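Local coordinates for p800 reaction center core protein (Heliobacterium modesticaldum, PDB 5V8K) that forms the homodimeric core of a photosynthetic reaction center, holding bacteriochlorophyll g pigments and contributing cysteines to a [4Fe-4S] cluster, at residues 54-59 with 260-265; 236-241 with 246-251; 403-408 with 414-419. All coordinates share one frame; numbering follows the deposited sequence.

Contact 1: 54-59 with 260-265. With GBF (Bacteriochlorophyll g), chain B.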
loop_
_atom_site.group_PDB
_atom_site.type_symbol
_atom_site.label_atom_id
_atom_site.label_comp_id
_atom_site.label_asym_id
_atom_site.label_seq_id
_atom_site.Cartn_x
_atom_site.Cartn_y
_atom_site.Cartn_z
ATOM N N LEU A 54 31.339 6.089 3.542
ATOM C CA LEU A 54 30.123 6.695 3.008
ATOM C C LEU A 54 28.837 5.989 3.393
ATOM O O LEU A 54 27.773 6.603 3.315
ATOM C CB LEU A 54 30.213 6.752 1.475
ATOM C CG LEU A 54 29.176 7.526 0.676
ATOM C CD1 LEU A 54 29.052 8.987 1.102
ATOM C CD2 LEU A 54 29.608 7.378 -0.809
ATOM N N TRP A 55 28.892 4.737 3.823
ATOM C CA TRP A 55 27.698 3.917 3.877
ATOM C C TRP A 55 27.257 3.757 5.314
ATOM O O TRP A 55 28.033 3.909 6.249
ATOM C CB TRP A 55 27.940 2.560 3.237
ATOM C CG TRP A 55 28.159 2.629 1.750
ATOM C CD1 TRP A 55 27.841 3.636 0.932
ATOM C CD2 TRP A 55 28.761 1.625 0.928
ATOM N NE1 TRP A 55 28.217 3.345 -0.384
ATOM C CE2 TRP A 55 28.759 2.101 -0.402
ATOM C CE3 TRP A 55 29.313 0.374 1.186
ATOM C CZ2 TRP A 55 29.275 1.379 -1.447
ATOM C CZ3 TRP A 55 29.844 -0.355 0.121
ATOM C CH2 TRP A 55 29.833 0.156 -1.167
ATOM N N ALA A 56 25.974 3.543 5.473
ATOM C CA ALA A 56 25.378 3.358 6.772
ATOM C C ALA A 56 25.595 1.919 7.154
ATOM O O ALA A 56 25.528 1.058 6.276
ATOM C CB ALA A 56 23.892 3.727 6.773
ATOM N N PRO A 57 25.409 1.660 8.435
ATOM C CA PRO A 57 25.987 1.796 9.762
ATOM C C PRO A 57 27.465 2.206 9.855
ATOM O O PRO A 57 27.767 2.761 10.914
ATOM C CB PRO A 57 25.725 0.408 10.406
ATOM C CG PRO A 57 25.222 -0.426 9.390
ATOM C CD PRO A 57 25.405 0.221 8.117
ATOM N N ALA A 58 28.336 1.990 8.860
ATOM C CA ALA A 58 29.768 2.206 9.099
ATOM C C ALA A 58 30.064 3.639 9.520
ATOM O O ALA A 58 30.922 3.880 10.376
ATOM C CB ALA A 58 30.568 1.837 7.845
ATOM N N THR A 59 29.362 4.605 8.929
ATOM C CA THR A 59 29.580 6.013 9.249
ATOM C C THR A 59 29.434 6.293 10.736
ATOM O O THR A 59 30.173 7.116 11.298
ATOM C CB THR A 59 28.595 6.900 8.479
ATOM O OG1 THR A 59 27.263 6.362 8.616
ATOM C CG2 THR A 59 29.005 6.983 7.044
ATOM N N VAL A 260 23.418 12.137 13.010
ATOM C CA VAL A 260 22.664 12.142 14.254
ATOM C C VAL A 260 21.252 11.601 14.003
ATOM O O VAL A 260 20.727 10.785 14.764
ATOM C CB VAL A 260 22.611 13.549 14.861
ATOM C CG1 VAL A 260 21.915 13.496 16.222
ATOM C CG2 VAL A 260 23.975 14.156 14.999
ATOM N N LYS A 261 20.608 12.078 12.949
ATOM C CA LYS A 261 19.244 11.638 12.684
ATOM C C LYS A 261 19.174 10.180 12.245
ATOM O O LYS A 261 18.151 9.534 12.490
ATOM C CB LYS A 261 18.589 12.571 11.673
ATOM C CG LYS A 261 18.340 13.900 12.285
ATOM C CD LYS A 261 17.732 14.891 11.337
ATOM C CE LYS A 261 18.702 15.346 10.333
ATOM N NZ LYS A 261 18.105 16.291 9.372
ATOM N N GLN A 262 20.242 9.624 11.663
ATOM C CA GLN A 262 20.267 8.179 11.421
ATOM C C GLN A 262 20.301 7.412 12.738
ATOM O O GLN A 262 19.563 6.433 12.918
ATOM C CB GLN A 262 21.457 7.789 10.553
ATOM C CG GLN A 262 21.288 8.149 9.092
ATOM C CD GLN A 262 22.604 8.099 8.293
ATOM O OE1 GLN A 262 23.485 7.291 8.567
ATOM N NE2 GLN A 262 22.710 8.937 7.288
ATOM N N ALA A 263 21.107 7.871 13.689
ATOM C CA ALA A 263 21.144 7.231 14.996
ATOM C C ALA A 263 19.806 7.354 15.707
ATOM O O ALA A 263 19.360 6.426 16.395
ATOM C CB ALA A 263 22.227 7.850 15.851
ATOM N N ILE A 264 19.166 8.507 15.568
ATOM C CA ILE A 264 17.873 8.753 16.198
ATOM C C ILE A 264 16.832 7.796 15.642
ATOM O O ILE A 264 16.069 7.178 16.387
ATOM C CB ILE A 264 17.461 10.221 15.991
ATOM C CG1 ILE A 264 18.285 11.100 16.916
ATOM C CG2 ILE A 264 15.952 10.419 16.259
ATOM C CD1 ILE A 264 18.134 12.553 16.648
ATOM N N LEU A 265 16.786 7.660 14.324
ATOM C CA LEU A 265 15.803 6.786 13.726
ATOM C C LEU A 265 16.024 5.356 14.172
ATOM O O LEU A 265 15.062 4.663 14.508
ATOM C CB LEU A 265 15.816 6.918 12.210
ATOM C CG LEU A 265 14.783 6.061 11.467
ATOM C CD1 LEU A 265 13.299 6.364 11.913
ATOM C CD2 LEU A 265 14.940 6.254 9.999
HETATM MG MG GBF B . 21.570 -1.625 -0.985
HETATM C CHA GBF B . 23.102 0.447 1.463
HETATM C CHB GBF B . 24.550 -2.337 -2.098
HETATM C CHC GBF B . 20.021 -4.192 -2.704
HETATM C CHD GBF B . 18.529 -1.142 0.824
HETATM N NA GBF B . 23.404 -1.055 -0.455
HETATM C C1A GBF B . 23.949 -0.244 0.478
HETATM C C2A GBF B . 25.469 -0.048 0.544
HETATM C C3A GBF B . 25.744 -0.595 -0.836
HETATM C C4A GBF B . 24.490 -1.388 -1.149
HETATM C CMA GBF B . 25.803 0.548 -1.831
HETATM C CAA GBF B . 26.140 -0.762 1.712
HETATM C CBA GBF B . 25.809 -2.249 1.781
HETATM C CGA GBF B . 24.577 -2.492 2.633
HETATM O O1A GBF B . 24.268 -1.765 3.567
HETATM O O2A GBF B . 23.713 -3.582 2.367
HETATM N NB GBF B . 22.258 -3.102 -2.208
HETATM C C1B GBF B . 23.510 -3.220 -2.642
HETATM C C2B GBF B . 23.604 -4.283 -3.536
HETATM C C3B GBF B . 22.323 -4.806 -3.648
HETATM C C4B GBF B . 21.498 -3.999 -2.853
HETATM C CMB GBF B . 24.890 -4.804 -4.174
HETATM C CAB GBF B . 21.850 -5.922 -4.491
HETATM C CBB GBF B . 22.558 -6.836 -5.086
HETATM N NC GBF B . 19.674 -2.424 -0.963
HETATM C C1C GBF B . 19.236 -3.437 -1.710
HETATM C C2C GBF B . 17.847 -3.992 -1.645
HETATM C C3C GBF B . 17.551 -3.025 -0.565
HETATM C C4C GBF B . 18.574 -2.157 -0.226
HETATM C CMC GBF B . 17.135 -3.622 -2.938
HETATM C CAC GBF B . 16.245 -3.000 0.130
HETATM C CBC GBF B . 15.145 -3.981 -0.217
HETATM N ND GBF B . 20.920 -0.755 0.687
HETATM C C1D GBF B . 19.755 -0.474 1.261
HETATM C C2D GBF B . 19.622 0.579 2.448
HETATM C C3D GBF B . 20.989 0.821 2.366
HETATM C C4D GBF B . 21.740 0.100 1.394
HETATM C CMD GBF B . 18.504 1.084 3.267
HETATM C CAD GBF B . 21.947 1.690 3.074
HETATM O OBD GBF B . 21.809 2.551 4.010
HETATM C CBD GBF B . 23.345 1.348 2.601
HETATM C CGD GBF B . 24.017 2.588 2.128
HETATM O O1D GBF B . 24.790 3.209 2.826
HETATM O O2D GBF B . 23.677 3.078 0.816
HETATM C CED GBF B . 24.043 4.368 0.368
HETATM C C1 GBF B . 22.828 -3.959 3.459
HETATM C C2 GBF B . 23.554 -4.904 4.432
HETATM C C3 GBF B . 23.674 -4.707 5.769
HETATM C C4 GBF B . 23.076 -3.476 6.386
HETATM C C5 GBF B . 24.434 -5.750 6.576
HETATM C C6 GBF B . 25.157 -5.161 7.785
HETATM C C7 GBF B . 25.714 -6.242 8.682
HETATM C C8 GBF B . 26.103 -5.896 9.938
HETATM C C9 GBF B . 26.000 -4.454 10.368
HETATM C C10 GBF B . 26.684 -6.878 10.951
HETATM C C11 GBF B . 26.452 -8.328 10.566
HETATM C C12 GBF B . 26.579 -9.252 11.765
HETATM C C13 GBF B . 27.669 -9.992 12.023
HETATM C C14 GBF B . 28.860 -9.927 11.126
HETATM C C15 GBF B . 27.692 -10.901 13.232
HETATM O O HOH W 1 25.603 6.947 6.671
HETATM O O HOH W 2 25.072 5.328 9.856
#
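Ala-56 and Thr-59 meet Gln-262 where the capped start of helix 58-67 faces the long helix 258-291, much of which is predicted to cross the membrane. The site belongs to the pigment-protein core of the reaction center. Pro-57 is the N-cap of the shorter helix. The two segments touch lightly and bury only 59 Å² between them.

The tight side is the pigment side. The indole of Trp-55 lies with one face against bacteriochlorophyll g. Ring atom C2A of the pigment sits 3.7 Å above the indole plane, offset toward the rim. The pigment methyl CMA lies over the same ring, 3.6 Å from Trp-55 CZ2. The backbone anchors the pigment as well. Ala-56 N donates to the ester carbonyl oxygen O1D at 2.9 Å, with an angle of 161° at the hydrogen. A second bacteriochlorophyll g touches Trp-55, and another touches Pro-57.

The loose side is the polar one. Thr-59 OG1 and Gln-262 OE1 stand 3.9 Å apart, and two waters bridge them. The side chains cross at about a right angle. Thr-59 has OG1 between its backbone N and carbonyl carbon (chi1 48°), which faces the hydroxyl toward the waters. The far end of Gln-262 is fixed separately, because its NE2 donates to Ala-598 O at the end of helix 575-599. That bond probably fixes the amide with OE1 turned to the waters. Trp-595 and Met-599 of the same helix pack on both Ala-56 and Gln-262. One water donates to Gln-262 OE1 at 2.9 Å and lies 2.6 Å from Thr-59 OG1. The other donates to Gln-262 OE1 at 2.8 Å and is 2.7 Å from Thr-59 OG1.

Contact 2: 236-241 with 246-251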
loop_
_atom_site.group_PDB
_atom_site.type_symbol
_atom_site.label_atom_id
_atom_site.label_comp_id
_atom_site.label_asym_id
_atom_site.label_seq_id
_atom_site.Cartn_x
_atom_site.Cartn_y
_atom_site.Cartn_z
ATOM N N ARG A 236 27.845 15.329 14.127
ATOM C CA ARG A 236 27.891 16.491 13.232
ATOM C C ARG A 236 29.331 16.803 12.839
ATOM O O ARG A 236 29.632 17.023 11.662
ATOM C CB ARG A 236 27.272 17.736 13.891
ATOM C CG ARG A 236 25.762 17.740 14.095
ATOM C CD ARG A 236 25.287 19.114 14.659
ATOM N NE ARG A 236 25.770 19.335 16.022
ATOM C CZ ARG A 236 26.759 20.160 16.364
ATOM N NH1 ARG A 236 27.367 20.894 15.448
ATOM N NH2 ARG A 236 27.137 20.257 17.635
ATOM N N GLU A 237 30.225 16.855 13.826
ATOM C CA GLU A 237 31.610 17.251 13.579
ATOM C C GLU A 237 32.325 16.247 12.697
ATOM O O GLU A 237 33.032 16.627 11.767
ATOM C CB GLU A 237 32.346 17.391 14.906
ATOM C CG GLU A 237 31.787 18.472 15.809
ATOM C CD GLU A 237 32.463 19.778 15.622
ATOM O OE1 GLU A 237 31.795 20.669 15.048
ATOM O OE2 GLU A 237 33.645 19.905 16.042
ATOM N N TYR A 238 32.163 14.954 12.980
ATOM C CA TYR A 238 32.822 13.957 12.153
ATOM C C TYR A 238 32.482 14.145 10.675
ATOM O O TYR A 238 33.366 14.116 9.809
ATOM C CB TYR A 238 32.471 12.540 12.628
ATOM C CG TYR A 238 32.830 11.512 11.614
ATOM C CD1 TYR A 238 34.149 11.165 11.399
ATOM C CD2 TYR A 238 31.863 10.945 10.820
ATOM C CE1 TYR A 238 34.499 10.239 10.415
ATOM C CE2 TYR A 238 32.187 10.027 9.846
ATOM C CZ TYR A 238 33.503 9.663 9.656
ATOM O OH TYR A 238 33.844 8.759 8.674
ATOM N N ALA A 239 31.203 14.370 10.368
ATOM C CA ALA A 239 30.752 14.407 8.973
ATOM C C ALA A 239 31.346 15.558 8.189
ATOM O O ALA A 239 31.306 15.516 6.960
ATOM C CB ALA A 239 29.217 14.492 8.869
ATOM N N VAL A 240 31.902 16.576 8.850
ATOM C CA VAL A 240 32.606 17.647 8.158
ATOM C C VAL A 240 34.083 17.738 8.572
ATOM O O VAL A 240 34.751 18.709 8.246
ATOM C CB VAL A 240 31.896 19.003 8.352
ATOM C CG1 VAL A 240 30.496 18.975 7.726
ATOM C CG2 VAL A 240 31.800 19.362 9.832
ATOM N N SER A 241 34.611 16.733 9.262
ATOM C CA SER A 241 36.001 16.758 9.691
ATOM C C SER A 241 36.915 16.384 8.528
ATOM O O SER A 241 36.464 16.052 7.433
ATOM C CB SER A 241 36.219 15.799 10.847
ATOM O OG SER A 241 36.109 14.472 10.363
ATOM N N PRO A 246 34.612 12.929 0.651
ATOM C CA PRO A 246 34.052 14.115 0.000
ATOM C C PRO A 246 32.524 14.108 -0.077
ATOM O O PRO A 246 31.917 15.154 0.176
ATOM C CB PRO A 246 34.692 14.104 -1.379
ATOM C CG PRO A 246 35.809 13.134 -1.291
ATOM C CD PRO A 246 35.515 12.175 -0.227
ATOM N N GLU A 247 31.877 12.983 -0.396
ATOM C CA GLU A 247 30.420 13.016 -0.561
ATOM C C GLU A 247 29.691 13.147 0.771
ATOM O O GLU A 247 28.660 13.826 0.851
ATOM C CB GLU A 247 29.906 11.785 -1.315
ATOM C CG GLU A 247 28.380 11.885 -1.591
ATOM C CD GLU A 247 27.869 10.937 -2.663
ATOM O OE1 GLU A 247 26.748 11.165 -3.161
ATOM O OE2 GLU A 247 28.586 9.966 -3.012
ATOM N N LEU A 248 30.172 12.470 1.810
ATOM C CA LEU A 248 29.578 12.640 3.128
ATOM C C LEU A 248 29.630 14.104 3.533
ATOM O O LEU A 248 28.643 14.668 3.999
ATOM C CB LEU A 248 30.301 11.775 4.158
ATOM C CG LEU A 248 29.927 11.999 5.612
ATOM C CD1 LEU A 248 28.452 11.722 5.906
ATOM C CD2 LEU A 248 30.730 11.112 6.418
ATOM N N LYS A 249 30.764 14.746 3.294
ATOM C CA LYS A 249 30.926 16.154 3.613
ATOM C C LYS A 249 29.950 17.023 2.828
ATOM O O LYS A 249 29.323 17.913 3.398
ATOM C CB LYS A 249 32.367 16.590 3.325
ATOM C CG LYS A 249 32.814 17.759 4.125
ATOM C CD LYS A 249 34.287 18.072 3.862
ATOM C CE LYS A 249 34.825 19.131 4.841
ATOM N NZ LYS A 249 33.786 20.158 5.254
ATOM N N MET A 250 29.807 16.778 1.526
ATOM C CA MET A 250 28.887 17.573 0.731
ATOM C C MET A 250 27.448 17.434 1.261
ATOM O O MET A 250 26.718 18.426 1.357
ATOM C CB MET A 250 28.992 17.159 -0.743
ATOM C CG MET A 250 30.195 17.760 -1.450
ATOM S SD MET A 250 30.368 17.336 -3.220
ATOM C CE MET A 250 31.214 15.735 -3.184
ATOM N N ILE A 251 27.058 16.227 1.690
ATOM C CA ILE A 251 25.701 16.001 2.185
ATOM C C ILE A 251 25.509 16.697 3.528
ATOM O O ILE A 251 24.520 17.411 3.746
ATOM C CB ILE A 251 25.415 14.495 2.275
ATOM C CG1 ILE A 251 25.350 13.886 0.872
ATOM C CG2 ILE A 251 24.117 14.220 2.999
ATOM C CD1 ILE A 251 25.390 12.389 0.841
#
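Two short helices joined by a loop bring Tyr-238, Ala-239 and Val-240 against Leu-248 and Lys-249. The N-to-C directions of helix 236-240 and helix 246-251 differ by 128°, and the axes of these short segments approach to 8.8 Å. The apolar half centres on Leu-248. Its CD1 meets Ala-239 CB at 4.1 Å. Its other branch, CD2, lies 3.9 Å from Tyr-238 CE2 and meets that ring obliquely. Leu-258, at the start of the next helix, also packs on Leu-248.

The backbones come close beside this patch. Ala-239 O lies 3.4 Å from Lys-249 CA, a CA-H...O contact with 144° at the hydrogen. Lys-249 starts with CG anti to the backbone N (chi1 -155°) and stays extended until it bends at its last torsion. This lays the chain along Val-240, with CE 3.4 Å from Val-240 O. The ammonium end bonds to Gln-253 OE1, one turn further along its own helix. Replacing Lys-249 by an alanine would probably uncover Val-240 and leave Gln-253 OE1 without this donor.

On the first segment, Tyr-238 O accepts from both Ser-241 N and Ser-241 OG, the latter at 2.8 Å. The two helices are therefore probably held together mainly by shape fit and van der Waals contact, while Ser-241 and Lys-249 make their clear hydrogen bonds on their own sides.

Contact 3: 403-408 with 414-419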
loop_
_atom_site.group_PDB
_atom_site.type_symbol
_atom_site.label_atom_id
_atom_site.label_comp_id
_atom_site.label_asym_id
_atom_site.label_seq_id
_atom_site.Cartn_x
_atom_site.Cartn_y
_atom_site.Cartn_z
ATOM N N SER A 403 -6.812 -11.428 26.385
ATOM C CA SER A 403 -6.253 -12.589 25.702
ATOM C C SER A 403 -6.745 -13.919 26.259
ATOM O O SER A 403 -6.547 -14.953 25.623
ATOM C CB SER A 403 -4.722 -12.524 25.742
ATOM O OG SER A 403 -4.267 -11.550 24.807
ATOM N N LYS A 404 -7.452 -13.909 27.378
ATOM C CA LYS A 404 -8.111 -15.097 27.896
ATOM C C LYS A 404 -9.622 -15.034 27.681
ATOM O O LYS A 404 -10.201 -15.915 27.036
ATOM C CB LYS A 404 -7.780 -15.238 29.376
ATOM C CG LYS A 404 -8.441 -16.421 30.060
ATOM C CD LYS A 404 -7.825 -17.711 29.624
ATOM C CE LYS A 404 -8.148 -18.809 30.645
ATOM N NZ LYS A 404 -7.456 -20.051 30.268
ATOM N N VAL A 405 -10.283 -14.016 28.235
ATOM C CA VAL A 405 -11.689 -13.781 27.953
ATOM C C VAL A 405 -11.880 -12.302 27.657
ATOM O O VAL A 405 -11.046 -11.453 27.992
ATOM C CB VAL A 405 -12.622 -14.245 29.096
ATOM C CG1 VAL A 405 -12.462 -15.727 29.367
ATOM C CG2 VAL A 405 -12.359 -13.475 30.362
ATOM N N SER A 406 -12.955 -12.010 26.945
ATOM C CA SER A 406 -13.298 -10.649 26.587
ATOM C C SER A 406 -14.798 -10.554 26.464
ATOM O O SER A 406 -15.502 -11.586 26.481
ATOM C CB SER A 406 -12.620 -10.227 25.277
ATOM O OG SER A 406 -13.258 -10.861 24.189
ATOM N N PRO A 407 -15.358 -9.356 26.367
ATOM C CA PRO A 407 -16.798 -9.255 26.128
ATOM C C PRO A 407 -17.208 -9.980 24.857
ATOM O O PRO A 407 -18.321 -10.509 24.792
ATOM C CB PRO A 407 -17.045 -7.745 26.049
ATOM C CG PRO A 407 -15.859 -7.120 26.711
ATOM C CD PRO A 407 -14.725 -8.033 26.547
ATOM N N TRP A 408 -16.310 -10.069 23.871
ATOM C CA TRP A 408 -16.633 -10.747 22.621
ATOM C C TRP A 408 -16.758 -12.261 22.817
ATOM O O TRP A 408 -17.728 -12.869 22.348
ATOM C CB TRP A 408 -15.583 -10.388 21.561
ATOM C CG TRP A 408 -15.894 -10.913 20.225
ATOM C CD1 TRP A 408 -16.606 -10.287 19.225
ATOM C CD2 TRP A 408 -15.521 -12.192 19.719
ATOM N NE1 TRP A 408 -16.694 -11.117 18.126
ATOM C CE2 TRP A 408 -16.034 -12.287 18.405
ATOM C CE3 TRP A 408 -14.807 -13.283 20.256
ATOM C CZ2 TRP A 408 -15.877 -13.428 17.632
ATOM C CZ3 TRP A 408 -14.643 -14.420 19.480
ATOM C CH2 TRP A 408 -15.186 -14.490 18.187
ATOM N N MET A 414 -18.270 -18.457 24.004
ATOM C CA MET A 414 -17.047 -19.208 24.289
ATOM C C MET A 414 -16.684 -19.187 25.771
ATOM O O MET A 414 -16.914 -18.205 26.480
ATOM C CB MET A 414 -15.846 -18.634 23.541
ATOM C CG MET A 414 -15.883 -18.755 22.049
ATOM S SD MET A 414 -14.540 -17.812 21.365
ATOM C CE MET A 414 -13.103 -18.667 21.998
ATOM N N LYS A 415 -16.027 -20.255 26.218
ATOM C CA LYS A 415 -15.499 -20.283 27.576
ATOM C C LYS A 415 -14.254 -19.399 27.702
ATOM O O LYS A 415 -14.130 -18.604 28.643
ATOM C CB LYS A 415 -15.191 -21.725 27.951
ATOM C CG LYS A 415 -14.908 -21.960 29.429
ATOM C CD LYS A 415 -13.414 -21.829 29.758
ATOM C CE LYS A 415 -12.981 -22.896 30.757
ATOM N NZ LYS A 415 -13.583 -22.717 32.115
ATOM N N ALA A 416 -13.335 -19.502 26.744
ATOM C CA ALA A 416 -12.065 -18.791 26.804
ATOM C C ALA A 416 -11.307 -19.025 25.504
ATOM O O ALA A 416 -11.442 -20.076 24.875
ATOM C CB ALA A 416 -11.243 -19.264 28.011
ATOM N N LYS A 417 -10.511 -18.036 25.105
ATOM C CA LYS A 417 -9.564 -18.243 24.015
ATOM C C LYS A 417 -8.604 -19.373 24.406
ATOM O O LYS A 417 -8.151 -19.431 25.541
ATOM C CB LYS A 417 -8.826 -16.947 23.749
ATOM C CG LYS A 417 -9.748 -15.853 23.223
ATOM C CD LYS A 417 -9.054 -14.524 23.132
ATOM C CE LYS A 417 -10.039 -13.407 22.807
ATOM N NZ LYS A 417 -9.395 -12.094 22.585
ATOM N N ARG A 418 -8.352 -20.318 23.503
ATOM C CA ARG A 418 -7.609 -21.521 23.884
ATOM C C ARG A 418 -6.160 -21.203 24.268
ATOM O O ARG A 418 -5.668 -21.683 25.291
ATOM C CB ARG A 418 -7.672 -22.542 22.742
ATOM C CG ARG A 418 -6.473 -23.520 22.639
ATOM C CD ARG A 418 -6.479 -24.339 21.326
ATOM N NE ARG A 418 -6.744 -23.479 20.165
ATOM C CZ ARG A 418 -7.749 -23.639 19.303
ATOM N NH1 ARG A 418 -8.592 -24.656 19.431
ATOM N NH2 ARG A 418 -7.906 -22.791 18.296
ATOM N N ASP A 419 -5.459 -20.395 23.472
ATOM C CA ASP A 419 -4.065 -20.078 23.756
ATOM C C ASP A 419 -3.750 -18.700 23.199
ATOM O O ASP A 419 -4.639 -17.965 22.766
ATOM C CB ASP A 419 -3.145 -21.159 23.185
ATOM C CG ASP A 419 -3.289 -21.312 21.692
ATOM O OD1 ASP A 419 -3.460 -20.300 20.992
ATOM O OD2 ASP A 419 -3.230 -22.461 21.211
HETATM O O HOH W 3 -4.960 -15.355 23.349
#
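Lys-417 carries its CG anti to the carbonyl carbon (chi1 -66°) and is extended from there, which lays its methylenes alongside the backbone carbonyls of Ser-403 and Lys-404. Trp-408 has CG anti to its backbone N (chi1 -174°), which swings the indole to Met-414. These groups close a chain reversal around the short helix 407-411, in the loop region leading to the cluster-binding cysteines. The Trp-408 side chain is about 9 Å from the [4Fe-4S] cluster.

One backbone bond joins the two arms. Lys-417 N donates to Lys-404 O at 2.9 Å, in the carbonyl plane and with 153° at the hydrogen. Beside it, Lys-417 CD lies 3.6 Å from Ser-403 O. The charged end of Lys-417 has three partners: NZ bonds to Phe-402 O and Ile-435 O and forms a salt bridge to Glu-548 of the second subunit.

The apolar contacts lie on the turn side of this backbone bond. Val-405 CG1 packs on Ala-416 CB at 4.0 Å. Met-414 SD approaches the six-membered ring of Trp-408 obliquely, 3.9 Å from CZ3, as a Met-aromatic contact. Ser-406 is the N-cap of helix 407-411, although its bond from Trp-408 N is weak. Its OG also bonds to Glu-548 of the second subunit, and Trp-408 NE1 to Asp-547 there, so the reversal forms part of the dimer interface. At the far end a water donates to Ser-403 O at 2.8 Å and to Asp-419 O at 2.7 Å.

In the fold
Contacts 1 and 2 are neighbours, with centres 12 Å apart. Leu-54 packs on Glu-247 and Leu-248, and Val-260 on Arg-236. Helix 258-291 follows helix 246-254 in the chain, so the two contacts share one part of the fold. Contact 3 lies on the opposite side of the chain's centre, its own centre 45 Å from that of contact 1. The chemistry follows the place. Contact 1 is buried and is bridged by water beside a pigment. Contact 2, partly buried, is mainly apolar. Contact 3 is also partly buried, but it has a direct backbone hydrogen bond and, unlike the others, reaches the second subunit through charged and polar groups.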